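Local coordinates for protein STU0660 (PDB 3ZTH) that probably binds DNA as a metal-binding member of the large Csn2 proteins and takes part in CRISPR-mediated bacterial immunity, at residues A[101-106]-A[150-155]; A[95-100]-A[186-191]; A[121-126]-A[144-149]; A[84-89]-A[179-184]. All coordinates share one frame; numbering follows the deposited sequence.

Contact 1 (A[101-106]-A[150-155]); sequences YLRKIV and TLDQLL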
loop_
_atom_site.group_PDB
_atom_site.type_symbol
_atom_site.label_atom_id
_atom_site.label_comp_id
_atom_site.label_asym_id
_atom_site.label_seq_id
_atom_site.Cartn_x
_atom_site.Cartn_y
_atom_site.Cartn_z
ATOM N N TYR A 101 8.735 9.534 26.993
ATOM C CA TYR A 101 8.951 9.079 28.359
ATOM C C TYR A 101 9.692 7.746 28.429
ATOM O O TYR A 101 10.694 7.623 29.133
ATOM C CB TYR A 101 7.607 8.954 29.076
ATOM C CG TYR A 101 7.671 8.283 30.427
ATOM C CD1 TYR A 101 8.373 8.859 31.487
ATOM C CD2 TYR A 101 7.002 7.083 30.655
ATOM C CE1 TYR A 101 8.400 8.253 32.746
ATOM C CE2 TYR A 101 7.025 6.470 31.900
ATOM C CZ TYR A 101 7.722 7.059 32.938
ATOM O OH TYR A 101 7.742 6.437 34.165
ATOM N N LEU A 102 9.193 6.745 27.707
ATOM C CA LEU A 102 9.823 5.437 27.718
ATOM C C LEU A 102 11.228 5.472 27.124
ATOM O O LEU A 102 12.069 4.650 27.480
ATOM C CB LEU A 102 8.961 4.429 26.968
ATOM C CG LEU A 102 7.616 4.115 27.615
ATOM C CD1 LEU A 102 6.850 3.141 26.740
ATOM C CD2 LEU A 102 7.828 3.530 29.001
ATOM N N ARG A 103 11.497 6.417 26.227
ATOM C CA ARG A 103 12.833 6.500 25.643
ATOM C C ARG A 103 13.856 6.955 26.677
ATOM O O ARG A 103 15.028 6.599 26.585
ATOM C CB ARG A 103 12.852 7.446 24.439
ATOM C CG ARG A 103 12.395 6.787 23.156
ATOM C CD ARG A 103 12.371 7.763 22.004
ATOM N NE ARG A 103 12.031 7.100 20.748
ATOM C CZ ARG A 103 11.835 7.735 19.597
ATOM N NH1 ARG A 103 11.947 9.058 19.542
ATOM N NH2 ARG A 103 11.528 7.051 18.500
ATOM N N LYS A 104 13.410 7.730 27.660
ATOM C CA LYS A 104 14.298 8.215 28.714
ATOM C C LYS A 104 14.584 7.085 29.702
ATOM O O LYS A 104 15.699 6.954 30.214
ATOM C CB LYS A 104 13.648 9.383 29.459
ATOM C CG LYS A 104 13.244 10.567 28.580
ATOM C CD LYS A 104 14.395 11.523 28.294
ATOM C CE LYS A 104 13.879 12.771 27.575
ATOM N NZ LYS A 104 14.916 13.833 27.428
ATOM N N ILE A 105 13.562 6.274 29.958
ATOM C CA ILE A 105 13.658 5.152 30.884
ATOM C C ILE A 105 14.497 4.005 30.345
ATOM O O ILE A 105 15.355 3.477 31.043
ATOM C CB ILE A 105 12.253 4.604 31.244
ATOM C CG1 ILE A 105 11.567 5.548 32.233
ATOM C CG2 ILE A 105 12.359 3.189 31.813
ATOM C CD1 ILE A 105 10.252 5.025 32.759
ATOM N N VAL A 106 14.236 3.621 29.101
ATOM C CA VAL A 106 14.956 2.527 28.463
ATOM C C VAL A 106 16.439 2.835 28.343
ATOM O O VAL A 106 17.276 1.934 28.356
ATOM C CB VAL A 106 14.388 2.245 27.062
ATOM C CG1 VAL A 106 15.186 1.155 26.386
ATOM C CG2 VAL A 106 12.943 1.819 27.174
ATOM N N THR A 150 17.175 -2.552 17.992
ATOM C CA THR A 150 17.245 -1.290 18.712
ATOM C C THR A 150 16.130 -1.322 19.749
ATOM O O THR A 150 15.138 -2.037 19.581
ATOM C CB THR A 150 17.017 -0.082 17.787
ATOM O OG1 THR A 150 15.713 -0.172 17.202
ATOM C CG2 THR A 150 18.064 -0.041 16.689
ATOM N N LEU A 151 16.290 -0.559 20.824
ATOM C CA LEU A 151 15.271 -0.518 21.862
ATOM C C LEU A 151 14.012 0.108 21.286
ATOM O O LEU A 151 12.907 -0.374 21.528
ATOM C CB LEU A 151 15.793 0.261 23.069
ATOM C CG LEU A 151 16.975 -0.496 23.694
ATOM C CD1 LEU A 151 17.737 0.373 24.679
ATOM C CD2 LEU A 151 16.446 -1.762 24.365
ATOM N N ASP A 152 14.177 1.168 20.501
ATOM C CA ASP A 152 13.028 1.807 19.879
ATOM C C ASP A 152 12.215 0.740 19.162
ATOM O O ASP A 152 10.991 0.740 19.207
ATOM C CB ASP A 152 13.467 2.856 18.864
ATOM C CG ASP A 152 12.307 3.356 18.021
ATOM O OD1 ASP A 152 11.439 4.081 18.553
ATOM O OD2 ASP A 152 12.249 3.005 16.823
ATOM N N GLN A 153 12.913 -0.174 18.500
ATOM C CA GLN A 153 12.267 -1.254 17.772
ATOM C C GLN A 153 11.554 -2.208 18.721
ATOM O O GLN A 153 10.417 -2.611 18.472
ATOM C CB GLN A 153 13.301 -2.011 16.953
ATOM C CG GLN A 153 12.741 -3.193 16.203
ATOM C CD GLN A 153 13.775 -3.840 15.310
ATOM O OE1 GLN A 153 13.520 -4.886 14.711
ATOM N NE2 GLN A 153 14.954 -3.220 15.208
ATOM N N LEU A 154 12.228 -2.573 19.807
ATOM C CA LEU A 154 11.635 -3.465 20.801
ATOM C C LEU A 154 10.383 -2.848 21.426
ATOM O O LEU A 154 9.351 -3.508 21.568
ATOM C CB LEU A 154 12.639 -3.771 21.915
ATOM C CG LEU A 154 13.496 -5.028 21.786
ATOM C CD1 LEU A 154 14.227 -5.256 23.100
ATOM C CD2 LEU A 154 12.619 -6.232 21.463
ATOM N N LEU A 155 10.486 -1.582 21.815
ATOM C CA LEU A 155 9.361 -0.890 22.419
ATOM C C LEU A 155 8.192 -0.800 21.448
ATOM O O LEU A 155 7.031 -0.823 21.858
ATOM C CB LEU A 155 9.780 0.521 22.852
ATOM C CG LEU A 155 10.723 0.589 24.054
ATOM C CD1 LEU A 155 11.115 2.024 24.334
ATOM C CD2 LEU A 155 10.032 -0.013 25.254
#
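Leu102 and Leu155 open a helix-helix packing at the root of the arm that this Csn2 chain extends from its P-loop NTPase-like body; the short axes of 101-106 and 151-155 approach to 10.9 Å at 125°. Leu102 touches lightly, its CB lying 4.2 Å from Leu155 CD1. One residue on, Arg103 sends an extended chain alongside Asp152, both side chains pointing the same way. Its NH2 donates an almost straight bond (175°) to Asp152 OD1 at 3.0 Å, a hydrogen bond that is part of a salt bridge. The oxygen lies in the guanidinium plane, but the arginine meets it from well above the carboxylate plane. Tyr92 OH binds both Arg103 NE and Asp152 OD1, so the hydroxyl ties the two charged groups together. A helical turn later, Val106 slides between Leu151 and Leu155. Its CG1, anti to the backbone N (chi1 177°), is turned to Leu151, with Leu151 CB 3.5 Å away. Met129 of the second subunit packs on Leu102, Val106 and Leu155, making this apolar patch part of the subunit interface. The other branch, Val106 CG2, rests 3.4 Å from Leu155 CD1 and 3.9 Å from Leu155 CD2.

Contact 2 (A[95-100]-A[186-191]); sequences GTLAQG and EMLDHL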
loop_
_atom_site.group_PDB
_atom_site.type_symbol
_atom_site.label_atom_id
_atom_site.label_comp_id
_atom_site.label_asym_id
_atom_site.label_seq_id
_atom_site.Cartn_x
_atom_site.Cartn_y
_atom_site.Cartn_z
ATOM N N GLY A 95 5.554 10.465 18.369
ATOM C CA GLY A 95 5.071 11.686 18.992
ATOM C C GLY A 95 4.233 11.649 20.258
ATOM O O GLY A 95 3.875 12.711 20.771
ATOM N N THR A 96 3.904 10.468 20.774
ATOM C CA THR A 96 3.103 10.430 21.992
ATOM C C THR A 96 3.986 10.687 23.192
ATOM O O THR A 96 5.210 10.557 23.129
ATOM C CB THR A 96 2.423 9.077 22.223
ATOM O OG1 THR A 96 3.424 8.089 22.510
ATOM C CG2 THR A 96 1.611 8.671 21.006
ATOM N N LEU A 97 3.341 11.055 24.287
ATOM C CA LEU A 97 4.025 11.328 25.532
ATOM C C LEU A 97 4.840 10.089 25.927
ATOM O O LEU A 97 6.003 10.191 26.309
ATOM C CB LEU A 97 2.976 11.659 26.597
ATOM C CG LEU A 97 3.409 12.222 27.947
ATOM C CD1 LEU A 97 4.113 13.550 27.744
ATOM C CD2 LEU A 97 2.191 12.410 28.816
ATOM N N ALA A 98 4.224 8.918 25.813
ATOM C CA ALA A 98 4.880 7.656 26.153
ATOM C C ALA A 98 6.198 7.447 25.398
ATOM O O ALA A 98 7.189 6.977 25.963
ATOM C CB ALA A 98 3.926 6.488 25.876
ATOM N N GLN A 99 6.209 7.792 24.117
ATOM C CA GLN A 99 7.411 7.628 23.323
ATOM C C GLN A 99 8.551 8.397 23.969
ATOM O O GLN A 99 9.619 7.842 24.225
ATOM C CB GLN A 99 7.189 8.141 21.908
ATOM C CG GLN A 99 8.345 7.846 20.971
ATOM C CD GLN A 99 8.172 8.498 19.616
ATOM O OE1 GLN A 99 8.817 8.109 18.641
ATOM N NE2 GLN A 99 7.307 9.503 19.546
ATOM N N GLY A 100 8.315 9.673 24.244
ATOM C CA GLY A 100 9.343 10.492 24.857
ATOM C C GLY A 100 9.714 10.049 26.261
ATOM O O GLY A 100 10.865 10.171 26.679
ATOM N N GLU A 186 0.902 11.967 35.829
ATOM C CA GLU A 186 2.116 11.422 36.424
ATOM C C GLU A 186 3.178 11.177 35.360
ATOM O O GLU A 186 4.360 11.475 35.566
ATOM C CB GLU A 186 1.828 10.107 37.118
ATOM C CG GLU A 186 1.473 10.221 38.562
ATOM C CD GLU A 186 1.901 8.983 39.301
ATOM O OE1 GLU A 186 3.129 8.735 39.355
ATOM O OE2 GLU A 186 1.021 8.254 39.809
HETATM N N MSE A 187 2.756 10.609 34.232
HETATM C CA MSE A 187 3.678 10.351 33.140
HETATM C C MSE A 187 4.217 11.676 32.626
HETATM O O MSE A 187 5.408 11.804 32.342
HETATM C CB MSE A 187 2.988 9.610 32.003
HETATM C CG MSE A 187 3.885 9.456 30.785
HETATM SE SE MSE A 187 3.257 8.149 29.520
HETATM C CE MSE A 187 2.006 9.239 28.553
ATOM N N LEU A 188 3.329 12.659 32.518
ATOM C CA LEU A 188 3.715 13.982 32.053
ATOM C C LEU A 188 4.722 14.584 33.032
ATOM O O LEU A 188 5.676 15.250 32.624
ATOM C CB LEU A 188 2.482 14.881 31.942
ATOM C CG LEU A 188 2.726 16.343 31.554
ATOM C CD1 LEU A 188 3.268 16.437 30.135
ATOM C CD2 LEU A 188 1.429 17.115 31.685
ATOM N N ASP A 189 4.515 14.336 34.324
ATOM C CA ASP A 189 5.407 14.861 35.355
ATOM C C ASP A 189 6.836 14.363 35.135
ATOM O O ASP A 189 7.766 15.152 34.980
ATOM C CB ASP A 189 4.924 14.427 36.745
ATOM C CG ASP A 189 5.615 15.190 37.880
ATOM O OD1 ASP A 189 6.689 15.783 37.648
ATOM O OD2 ASP A 189 5.084 15.191 39.012
ATOM N N HIS A 190 6.992 13.044 35.114
ATOM C CA HIS A 190 8.289 12.411 34.933
ATOM C C HIS A 190 8.963 12.845 33.645
ATOM O O HIS A 190 10.187 12.936 33.592
ATOM C CB HIS A 190 8.142 10.884 34.967
ATOM C CG HIS A 190 7.570 10.362 36.251
ATOM N ND1 HIS A 190 7.283 9.029 36.453
ATOM C CD2 HIS A 190 7.203 11.000 37.390
ATOM C CE1 HIS A 190 6.759 8.869 37.657
ATOM N NE2 HIS A 190 6.700 10.050 38.246
ATOM N N LEU A 191 8.184 13.114 32.603
ATOM C CA LEU A 191 8.786 13.559 31.356
ATOM C C LEU A 191 9.301 14.993 31.494
ATOM O O LEU A 191 10.458 15.273 31.196
ATOM C CB LEU A 191 7.788 13.494 30.200
ATOM C CG LEU A 191 8.413 13.980 28.881
ATOM C CD1 LEU A 191 9.403 12.934 28.398
ATOM C CD2 LEU A 191 7.362 14.216 27.820
#
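The apolar contacts gather round Leu97, whose side chain meets three residues of the 186-191 helix. Against Met187, a selenomethionine in this model, it runs tip to tip, with Met187 CG 3.9 Å from Leu97 CD2. The selenomethionine chain is straight as far as SE and then bends (chi3 84°), which turns its methyl end toward Leu97, though the exact position of that methyl, set too close in the model, is doubtful; SE itself packs 3.8 Å from Ala98 CA. Leu97 divides its two methyls, CD2 going to Met187 and CD1 to the other leucines. From CD1 it is 3.3 Å to Leu191 CD2, another close fit, and 3.8 Å to Leu188 CD1, where the two side chains cross at about a right angle. Leu191 uses its second methyl as well: CD1 reaches the backbone at Gly100, 3.6 Å from Gly100 O.

This is the start of helix 97-106 laid against helix 177-192, which in turn lies on the mixed sheet of the P-loop NTPase-like body, Leu188 packing on Ile201 and Leu191 on Tyr199 of strand 199-204. Leu135 of the second subunit packs on Met187.

No hydrogen bond joins 95-100 to 186-191; the polar work goes into shaping the helix start. Thr96 is the N-cap, its OG1 accepting from Gln99 N at 3.2 Å with an angle of 156°. The same hydroxyl is bonded to Glu91 O, in the turn ahead of the helix. Ala98 pairs through its backbone with Gln89.

Contact 3 (A[121-126]-A[144-149]); sequences QVELIE and LENLPL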
loop_
_atom_site.group_PDB
_atom_site.type_symbol
_atom_site.label_atom_id
_atom_site.label_comp_id
_atom_site.label_asym_id
_atom_site.label_seq_id
_atom_site.Cartn_x
_atom_site.Cartn_y
_atom_site.Cartn_z
ATOM N N GLN A 121 22.899 -12.983 20.488
ATOM C CA GLN A 121 22.139 -14.178 20.159
ATOM C C GLN A 121 21.665 -14.082 18.711
ATOM O O GLN A 121 21.412 -15.092 18.058
ATOM C CB GLN A 121 20.945 -14.320 21.092
ATOM C CG GLN A 121 21.348 -14.706 22.487
ATOM C CD GLN A 121 22.154 -15.980 22.495
ATOM O OE1 GLN A 121 21.677 -17.031 22.055
ATOM N NE2 GLN A 121 23.386 -15.899 22.988
ATOM N N VAL A 122 21.542 -12.855 18.219
ATOM C CA VAL A 122 21.123 -12.628 16.847
ATOM C C VAL A 122 22.295 -13.022 15.954
ATOM O O VAL A 122 22.145 -13.838 15.046
ATOM C CB VAL A 122 20.753 -11.143 16.616
ATOM C CG1 VAL A 122 20.617 -10.854 15.128
ATOM C CG2 VAL A 122 19.449 -10.825 17.330
ATOM N N GLU A 123 23.463 -12.445 16.234
ATOM C CA GLU A 123 24.676 -12.740 15.479
ATOM C C GLU A 123 24.929 -14.238 15.451
ATOM O O GLU A 123 25.577 -14.746 14.541
ATOM C CB GLU A 123 25.873 -12.034 16.109
ATOM C CG GLU A 123 25.803 -10.525 16.004
ATOM C CD GLU A 123 26.204 -10.021 14.636
ATOM O OE1 GLU A 123 25.832 -10.669 13.633
ATOM O OE2 GLU A 123 26.884 -8.975 14.564
ATOM N N LEU A 124 24.424 -14.944 16.457
ATOM C CA LEU A 124 24.591 -16.389 16.512
ATOM C C LEU A 124 23.570 -17.045 15.597
ATOM O O LEU A 124 23.899 -17.965 14.848
ATOM C CB LEU A 124 24.411 -16.919 17.939
ATOM C CG LEU A 124 25.422 -16.508 19.014
ATOM C CD1 LEU A 124 25.180 -17.361 20.253
ATOM C CD2 LEU A 124 26.854 -16.688 18.510
ATOM N N ILE A 125 22.327 -16.573 15.655
ATOM C CA ILE A 125 21.282 -17.134 14.809
ATOM C C ILE A 125 21.657 -16.942 13.340
ATOM O O ILE A 125 21.347 -17.786 12.502
ATOM C CB ILE A 125 19.908 -16.486 15.105
ATOM C CG1 ILE A 125 19.468 -16.846 16.528
ATOM C CG2 ILE A 125 18.863 -16.988 14.118
ATOM C CD1 ILE A 125 18.115 -16.283 16.923
ATOM N N GLU A 126 22.340 -15.841 13.038
ATOM C CA GLU A 126 22.773 -15.563 11.672
ATOM C C GLU A 126 23.806 -16.597 11.228
ATOM O O GLU A 126 23.615 -17.298 10.236
ATOM C CB GLU A 126 23.396 -14.167 11.571
ATOM C CG GLU A 126 23.844 -13.803 10.163
ATOM C CD GLU A 126 24.615 -12.497 10.099
ATOM O OE1 GLU A 126 25.740 -12.440 10.636
ATOM O OE2 GLU A 126 24.101 -11.524 9.510
ATOM N N LEU A 144 22.575 -14.194 4.558
ATOM C CA LEU A 144 21.701 -13.282 5.264
ATOM C C LEU A 144 22.529 -12.389 6.183
ATOM O O LEU A 144 23.438 -12.857 6.864
ATOM C CB LEU A 144 20.689 -14.082 6.079
ATOM C CG LEU A 144 19.723 -14.919 5.239
ATOM C CD1 LEU A 144 18.986 -15.904 6.120
ATOM C CD2 LEU A 144 18.743 -14.004 4.529
ATOM N N GLU A 145 22.236 -11.098 6.167
ATOM C CA GLU A 145 22.922 -10.153 7.034
ATOM C C GLU A 145 21.881 -9.677 8.036
ATOM O O GLU A 145 20.700 -9.532 7.700
ATOM C CB GLU A 145 23.482 -8.979 6.229
ATOM C CG GLU A 145 24.810 -9.293 5.564
ATOM C CD GLU A 145 25.245 -8.234 4.570
ATOM O OE1 GLU A 145 25.186 -7.030 4.912
ATOM O OE2 GLU A 145 25.658 -8.611 3.449
ATOM N N ASN A 146 22.300 -9.452 9.274
ATOM C CA ASN A 146 21.348 -9.022 10.274
ATOM C C ASN A 146 21.425 -7.544 10.578
ATOM O O ASN A 146 22.502 -6.951 10.620
ATOM C CB ASN A 146 21.535 -9.815 11.564
ATOM C CG ASN A 146 22.867 -9.556 12.209
ATOM O OD1 ASN A 146 23.183 -8.423 12.577
ATOM N ND2 ASN A 146 23.667 -10.605 12.351
ATOM N N LEU A 147 20.251 -6.953 10.757
ATOM C CA LEU A 147 20.144 -5.555 11.114
ATOM C C LEU A 147 19.973 -5.619 12.623
ATOM O O LEU A 147 18.933 -6.045 13.121
ATOM C CB LEU A 147 18.906 -4.923 10.484
ATOM C CG LEU A 147 18.684 -3.467 10.905
ATOM C CD1 LEU A 147 19.840 -2.621 10.372
ATOM C CD2 LEU A 147 17.346 -2.957 10.380
ATOM N N PRO A 148 20.999 -5.211 13.370
ATOM C CA PRO A 148 20.942 -5.237 14.832
ATOM C C PRO A 148 19.682 -4.585 15.400
ATOM O O PRO A 148 19.190 -3.585 14.869
ATOM C CB PRO A 148 22.213 -4.497 15.236
ATOM C CG PRO A 148 22.395 -3.519 14.114
ATOM C CD PRO A 148 22.124 -4.384 12.905
ATOM N N LEU A 149 19.167 -5.167 16.480
ATOM C CA LEU A 149 17.974 -4.668 17.153
ATOM C C LEU A 149 18.216 -3.369 17.906
ATOM O O LEU A 149 19.316 -3.107 18.384
ATOM C CB LEU A 149 17.445 -5.712 18.134
ATOM C CG LEU A 149 16.472 -6.731 17.551
ATOM C CD1 LEU A 149 16.095 -7.771 18.595
ATOM C CD2 LEU A 149 15.233 -5.993 17.071
#
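Asn146 is held by two glutamates of the facing helix. Its ND2 donates a fairly straight bond (164°) to Glu123 OE1; the modelled 2.5 Å is shorter than expected and its exact length doubtful. OE1 lies close to the amide plane, but the amide approaches it from above the carboxylate, the two planes standing steeply to each other. The second grip is weak: Asn146 N to Glu126 OE2, 2.8 Å, with a poor angle. The motif is a helix with a beta-hairpin strand folded back along it, strand 144-146 running antiparallel to helix 121-126 (178°), their short axes 8.7 Å apart. Glu126, extended from CG onward, pushes its carboxylate up to the strand backbone, where OE2 also sits 3.0 Å from Leu144 O. The nearby carbonyl may raise the pKa of Glu126, although the N-H of Asn146 works against this. The strand pairs antiparallel with a strand of the second subunit, so the sheet continues across the interface, and Phe159 of that subunit packs on Asn146. Asn146 itself has CG between its backbone N and carbonyl carbon (chi1 65°), which turns the amide toward Glu123, with the Glu126 carboxylate close by at a poor angle for bonding. Val122 CG1 packs against the base of the Asn146 side chain, 3.8 Å from CB.

Contact 4 (A[84-89]-A[179-184]); sequences KDLLEQ and DKLSLF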
loop_
_atom_site.group_PDB
_atom_site.type_symbol
_atom_site.label_atom_id
_atom_site.label_comp_id
_atom_site.label_asym_id
_atom_site.label_seq_id
_atom_site.Cartn_x
_atom_site.Cartn_y
_atom_site.Cartn_z
ATOM N N LYS A 84 -9.890 8.483 24.941
ATOM C CA LYS A 84 -9.181 7.698 23.945
ATOM C C LYS A 84 -7.879 8.409 23.598
ATOM O O LYS A 84 -6.857 7.761 23.369
ATOM C CB LYS A 84 -10.026 7.515 22.686
ATOM C CG LYS A 84 -9.315 6.718 21.597
ATOM C CD LYS A 84 -10.068 6.768 20.276
ATOM C CE LYS A 84 -9.272 6.100 19.155
ATOM N NZ LYS A 84 -9.949 6.226 17.824
ATOM N N ASP A 85 -7.911 9.739 23.558
ATOM C CA ASP A 85 -6.702 10.497 23.252
ATOM C C ASP A 85 -5.685 10.285 24.367
ATOM O O ASP A 85 -4.473 10.237 24.132
ATOM C CB ASP A 85 -6.995 11.994 23.134
ATOM C CG ASP A 85 -7.883 12.323 21.966
ATOM O OD1 ASP A 85 -7.821 11.589 20.958
ATOM O OD2 ASP A 85 -8.626 13.323 22.048
ATOM N N LEU A 86 -6.194 10.162 25.587
ATOM C CA LEU A 86 -5.345 9.954 26.737
ATOM C C LEU A 86 -4.651 8.585 26.644
ATOM O O LEU A 86 -3.432 8.482 26.832
ATOM C CB LEU A 86 -6.178 10.082 28.007
ATOM C CG LEU A 86 -5.372 10.271 29.293
ATOM C CD1 LEU A 86 -6.193 11.085 30.287
ATOM C CD2 LEU A 86 -4.969 8.911 29.861
ATOM N N LEU A 87 -5.414 7.538 26.343
ATOM C CA LEU A 87 -4.815 6.216 26.204
ATOM C C LEU A 87 -3.745 6.249 25.111
ATOM O O LEU A 87 -2.667 5.670 25.265
ATOM C CB LEU A 87 -5.876 5.178 25.842
ATOM C CG LEU A 87 -5.356 3.767 25.527
ATOM C CD1 LEU A 87 -4.601 3.207 26.727
ATOM C CD2 LEU A 87 -6.519 2.867 25.160
ATOM N N GLU A 88 -4.044 6.940 24.011
ATOM C CA GLU A 88 -3.110 7.049 22.889
ATOM C C GLU A 88 -1.797 7.727 23.262
ATOM O O GLU A 88 -0.746 7.390 22.715
ATOM C CB GLU A 88 -3.769 7.785 21.719
ATOM C CG GLU A 88 -4.400 6.844 20.699
ATOM C CD GLU A 88 -5.338 7.546 19.720
ATOM O OE1 GLU A 88 -4.987 8.647 19.226
ATOM O OE2 GLU A 88 -6.424 6.982 19.437
ATOM N N GLN A 89 -1.850 8.673 24.194
ATOM C CA GLN A 89 -0.636 9.354 24.619
ATOM C C GLN A 89 0.238 8.449 25.482
ATOM O O GLN A 89 1.418 8.729 25.696
ATOM C CB GLN A 89 -0.967 10.629 25.399
ATOM C CG GLN A 89 -1.423 11.785 24.536
ATOM C CD GLN A 89 -0.461 12.091 23.403
ATOM O OE1 GLN A 89 0.725 12.361 23.616
ATOM N NE2 GLN A 89 -0.976 12.055 22.184
ATOM N N ASP A 179 -8.509 8.256 37.744
ATOM C CA ASP A 179 -7.217 7.565 37.696
ATOM C C ASP A 179 -6.587 7.713 36.322
ATOM O O ASP A 179 -5.359 7.816 36.205
ATOM C CB ASP A 179 -7.351 6.073 38.008
ATOM C CG ASP A 179 -7.661 5.802 39.470
ATOM O OD1 ASP A 179 -7.006 6.402 40.351
ATOM O OD2 ASP A 179 -8.556 4.972 39.734
ATOM N N LYS A 180 -7.423 7.703 35.283
ATOM C CA LYS A 180 -6.931 7.853 33.918
ATOM C C LYS A 180 -6.147 9.158 33.803
ATOM O O LYS A 180 -5.029 9.197 33.268
ATOM C CB LYS A 180 -8.090 7.881 32.922
ATOM C CG LYS A 180 -8.657 6.525 32.549
ATOM C CD LYS A 180 -9.589 6.680 31.344
ATOM C CE LYS A 180 -11.059 6.483 31.689
ATOM N NZ LYS A 180 -11.449 5.051 31.712
ATOM N N LEU A 181 -6.737 10.222 34.330
ATOM C CA LEU A 181 -6.118 11.535 34.286
ATOM C C LEU A 181 -4.860 11.569 35.151
ATOM O O LEU A 181 -3.818 12.087 34.731
ATOM C CB LEU A 181 -7.129 12.589 34.754
ATOM C CG LEU A 181 -8.379 12.748 33.869
ATOM C CD1 LEU A 181 -9.418 13.576 34.595
ATOM C CD2 LEU A 181 -8.004 13.391 32.531
ATOM N N SER A 182 -4.951 11.002 36.350
ATOM C CA SER A 182 -3.815 10.972 37.261
ATOM C C SER A 182 -2.609 10.253 36.665
ATOM O O SER A 182 -1.481 10.761 36.720
ATOM C CB SER A 182 -4.220 10.313 38.573
ATOM O OG SER A 182 -5.251 11.059 39.185
ATOM N N LEU A 183 -2.840 9.073 36.097
ATOM C CA LEU A 183 -1.751 8.321 35.486
ATOM C C LEU A 183 -1.128 9.156 34.370
ATOM O O LEU A 183 0.098 9.234 34.248
ATOM C CB LEU A 183 -2.266 6.993 34.930
ATOM C CG LEU A 183 -2.594 5.958 36.008
ATOM C CD1 LEU A 183 -3.299 4.763 35.385
ATOM C CD2 LEU A 183 -1.308 5.527 36.715
ATOM N N PHE A 184 -1.976 9.793 33.564
ATOM C CA PHE A 184 -1.493 10.632 32.474
ATOM C C PHE A 184 -0.654 11.788 33.006
ATOM O O PHE A 184 0.428 12.073 32.484
ATOM C CB PHE A 184 -2.665 11.196 31.673
ATOM C CG PHE A 184 -2.274 12.282 30.712
ATOM C CD1 PHE A 184 -1.648 11.978 29.510
ATOM C CD2 PHE A 184 -2.520 13.618 31.016
ATOM C CE1 PHE A 184 -1.272 12.989 28.620
ATOM C CE2 PHE A 184 -2.148 14.633 30.136
ATOM C CZ PHE A 184 -1.523 14.316 28.935
#
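Leu86 carries this contact, meeting Lys180, Leu181 and Phe184 of the neighbouring helix. Its CB is directed at that helix, and the first torsion, which sets CG anti to the backbone N (chi1 -164°), carries the branch point farther across. There CG comes 3.7 Å from Phe184 CB and 4.0 Å from Phe184 CG, the root of the ring. Of the two methyls, CD1 lies 3.7 Å from Leu181 CD2, the leucines crossing at about a right angle. CD2 settles on the helix backbone, 3.4 Å from Lys180 O, a carbonyl already engaged by Phe184 N in the helical pattern, and it also touches Phe184 CB. Farther along, Gln89 CB meets the edge of the Phe184 ring at CE1, 4.0 Å away, while the amide of Gln89 turns off to bond Leu97 N through OE1. The Lys180 tip also leaves the contact: NZ binds Val175 O and makes cation-pi contacts with Phe172 and Phe83. Helices 83-89 and 177-192 thus run side by side, 10.3 Å apart at 33° by their short axes, over the edge of the mixed sheet, with Gln89 resting on Ile78 and Phe184 on Ile80 of strand 76-80.

From the sheet outward the contacts come in the order 4, 2, 1, 3. Contacts 4 and 2 share helix 177-192, have centres 11 Å apart and touch where Gln89 meets the start of helix 97-106; along the chain their segments alternate. That helix continues into contact 1, centred 12 Å from the centre of contact 2, with Tyr101 packed on His190, Leu191 and Met187. The centre of contact 3 is about 20 Å from that of contact 1 and about 37 Å from that of contact 4, on the arm of helix 109-130 and strand 140-146, whose residues all fall between the two segments of contact 1. The series therefore links the P-loop NTPase-like body to a projecting arm, and all four contacts touch the second subunit.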